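Local coordinates for exopolysaccharide biosynthesis protein (Pantoea stewartii subsp. stewartii DC283, PDB 6TGF), which probably modifies the glycan matrix of the bacterial biofilm, acting as a hydrolase with a parallel beta-helix fold like that of bacteriophage tailspikes, at residues Gly589-His594 with Ala604-Glu609. Numbering follows the deposited sequence.
Sequences GRAVIH and ASWSAE
R590 and E609 lie side by side across an antiparallel strand pair and form a salt bridge, R590 NH1 to E609 OE1, 3.0 Å. The carboxylate oxygen sits at the edge of the guanidinium, in its plane, whereas NH1 approaches from above the carboxylate plane; the two planes are 78° apart. Below the charges the aliphatic parts touch, R590 CG to E609 CB at 3.6 Å, with R590 CG turned between its backbone N and carbonyl carbon (chi1 51°). On the same face, H594 ND1 makes a weak hydrogen bond to S605 O (3.2 Å), and a water bridges ND1 to S605 OG, 2.6 Å from the latter. The opposite face is apolar: I593 CG1 packs on W606 CB at 3.9 Å, and A591 CB meets W606 CE3 obliquely. Paired hydrogen bonds join R590 with E609, V592 with S607 and H594 with S605, exemplified by V592 N to S607 O at 2.8 Å; with segment axes 170° apart, they define the beta hairpin of strands 589-597 and 602-610, which lies beyond the beta-helix coils. Strand 558-564 flanks 589-597 on its other side, while V617 of strand 614-620 packs against both I593 and W606. R590 NH2 also forms salt bridges with E562 of its own chain and with E560 of a neighbouring subunit; a strand of that subunit pairs antiparallel with A608 and E609, so the sheet runs on across the interface.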
loop_
_atom_site.group_PDB
_atom_site.type_symbol
_atom_site.label_atom_id
_atom_site.label_comp_id
_atom_site.label_asym_id
_atom_site.label_seq_id
_atom_site.Cartn_x
_atom_site.Cartn_y
_atom_site.Cartn_z
ATOM N N GLY B 589 27.950 23.253 -33.697
ATOM C CA GLY B 589 29.335 22.838 -33.407
ATOM C C GLY B 589 29.407 21.889 -32.224
ATOM O O GLY B 589 28.370 21.689 -31.559
ATOM N N ARG B 590 30.595 21.329 -31.980
ATOM C CA ARG B 590 30.882 20.369 -30.880
ATOM C C ARG B 590 32.361 19.970 -30.925
ATOM O O ARG B 590 32.994 20.162 -31.981
ATOM C CB ARG B 590 30.012 19.114 -31.008
ATOM C CG ARG B 590 30.059 18.464 -32.384
ATOM C CD ARG B 590 29.646 17.006 -32.374
ATOM N NE ARG B 590 28.296 16.804 -31.866
ATOM C CZ ARG B 590 27.172 17.011 -32.550
ATOM N NH1 ARG B 590 27.208 17.449 -33.798
ATOM N NH2 ARG B 590 26.007 16.784 -31.970
ATOM N N ALA B 591 32.874 19.432 -29.815
ATOM C CA ALA B 591 34.184 18.745 -29.719
ATOM C C ALA B 591 33.943 17.291 -29.300
ATOM O O ALA B 591 33.189 17.074 -28.336
ATOM C CB ALA B 591 35.083 19.466 -28.746
ATOM N N VAL B 592 34.551 16.339 -30.011
ATOM C CA VAL B 592 34.402 14.873 -29.769
ATOM C C VAL B 592 35.742 14.331 -29.255
ATOM O O VAL B 592 36.697 14.271 -30.051
ATOM C CB VAL B 592 33.936 14.147 -31.046
ATOM C CG1 VAL B 592 33.769 12.652 -30.825
ATOM C CG2 VAL B 592 32.651 14.750 -31.593
ATOM N N ILE B 593 35.797 13.959 -27.971
ATOM C CA ILE B 593 37.024 13.470 -27.271
ATOM C C ILE B 593 36.948 11.946 -27.147
ATOM O O ILE B 593 36.004 11.456 -26.499
ATOM C CB ILE B 593 37.172 14.145 -25.892
ATOM C CG1 ILE B 593 37.248 15.669 -26.014
ATOM C CG2 ILE B 593 38.367 13.582 -25.133
ATOM C CD1 ILE B 593 36.943 16.404 -24.732
ATOM N N HIS B 594 37.918 11.236 -27.732
ATOM C CA HIS B 594 38.069 9.760 -27.643
ATOM C C HIS B 594 39.113 9.424 -26.574
ATOM O O HIS B 594 40.176 10.072 -26.565
ATOM C CB HIS B 594 38.434 9.168 -29.010
ATOM C CG HIS B 594 37.497 9.570 -30.099
ATOM N ND1 HIS B 594 37.786 10.592 -30.982
ATOM C CD2 HIS B 594 36.280 9.101 -30.445
ATOM C CE1 HIS B 594 36.787 10.729 -31.830
ATOM N NE2 HIS B 594 35.851 9.827 -31.521
ATOM N N ALA B 604 44.442 9.352 -25.610
ATOM C CA ALA B 604 43.285 10.154 -26.073
ATOM C C ALA B 604 43.548 10.716 -27.474
ATOM O O ALA B 604 44.677 10.573 -27.978
ATOM C CB ALA B 604 42.993 11.253 -25.081
ATOM N N SER B 605 42.515 11.319 -28.066
ATOM C CA SER B 605 42.505 11.969 -29.403
ATOM C C SER B 605 41.128 12.608 -29.606
ATOM O O SER B 605 40.131 11.963 -29.225
ATOM C CB SER B 605 42.826 10.978 -30.495
ATOM O OG SER B 605 42.555 11.525 -31.777
ATOM N N TRP B 606 41.070 13.827 -30.153
ATOM C CA TRP B 606 39.811 14.616 -30.225
ATOM C C TRP B 606 39.668 15.329 -31.576
ATOM O O TRP B 606 40.679 15.830 -32.103
ATOM C CB TRP B 606 39.722 15.593 -29.044
ATOM C CG TRP B 606 40.641 16.774 -29.123
ATOM C CD1 TRP B 606 41.972 16.806 -28.823
ATOM C CD2 TRP B 606 40.283 18.115 -29.501
ATOM N NE1 TRP B 606 42.468 18.071 -28.997
ATOM C CE2 TRP B 606 41.455 18.895 -29.412
ATOM C CE3 TRP B 606 39.093 18.730 -29.910
ATOM C CZ2 TRP B 606 41.467 20.255 -29.720
ATOM C CZ3 TRP B 606 39.106 20.073 -30.215
ATOM C CH2 TRP B 606 40.278 20.824 -30.120
ATOM N N SER B 607 38.436 15.350 -32.095
ATOM C CA SER B 607 37.995 16.072 -33.317
ATOM C C SER B 607 36.981 17.151 -32.920
ATOM O O SER B 607 36.620 17.205 -31.730
ATOM C CB SER B 607 37.411 15.110 -34.318
ATOM O OG SER B 607 36.452 14.261 -33.706
ATOM N N ALA B 608 36.537 17.971 -33.879
ATOM C CA ALA B 608 35.586 19.087 -33.656
ATOM C C ALA B 608 34.627 19.230 -34.843
ATOM O O ALA B 608 34.868 18.606 -35.896
ATOM C CB ALA B 608 36.350 20.365 -33.417
ATOM N N GLU B 609 33.566 20.020 -34.653
ATOM C CA GLU B 609 32.592 20.418 -35.704
ATOM C C GLU B 609 32.263 21.906 -35.544
ATOM O O GLU B 609 32.351 22.411 -34.406
ATOM C CB GLU B 609 31.312 19.587 -35.614
ATOM C CG GLU B 609 31.436 18.195 -36.203
ATOM C CD GLU B 609 30.140 17.400 -36.213
ATOM O OE1 GLU B 609 29.068 18.015 -36.055
ATOM O OE2 GLU B 609 30.207 16.166 -36.373
HETATM O O HOH W 1 40.152 12.009 -32.692
#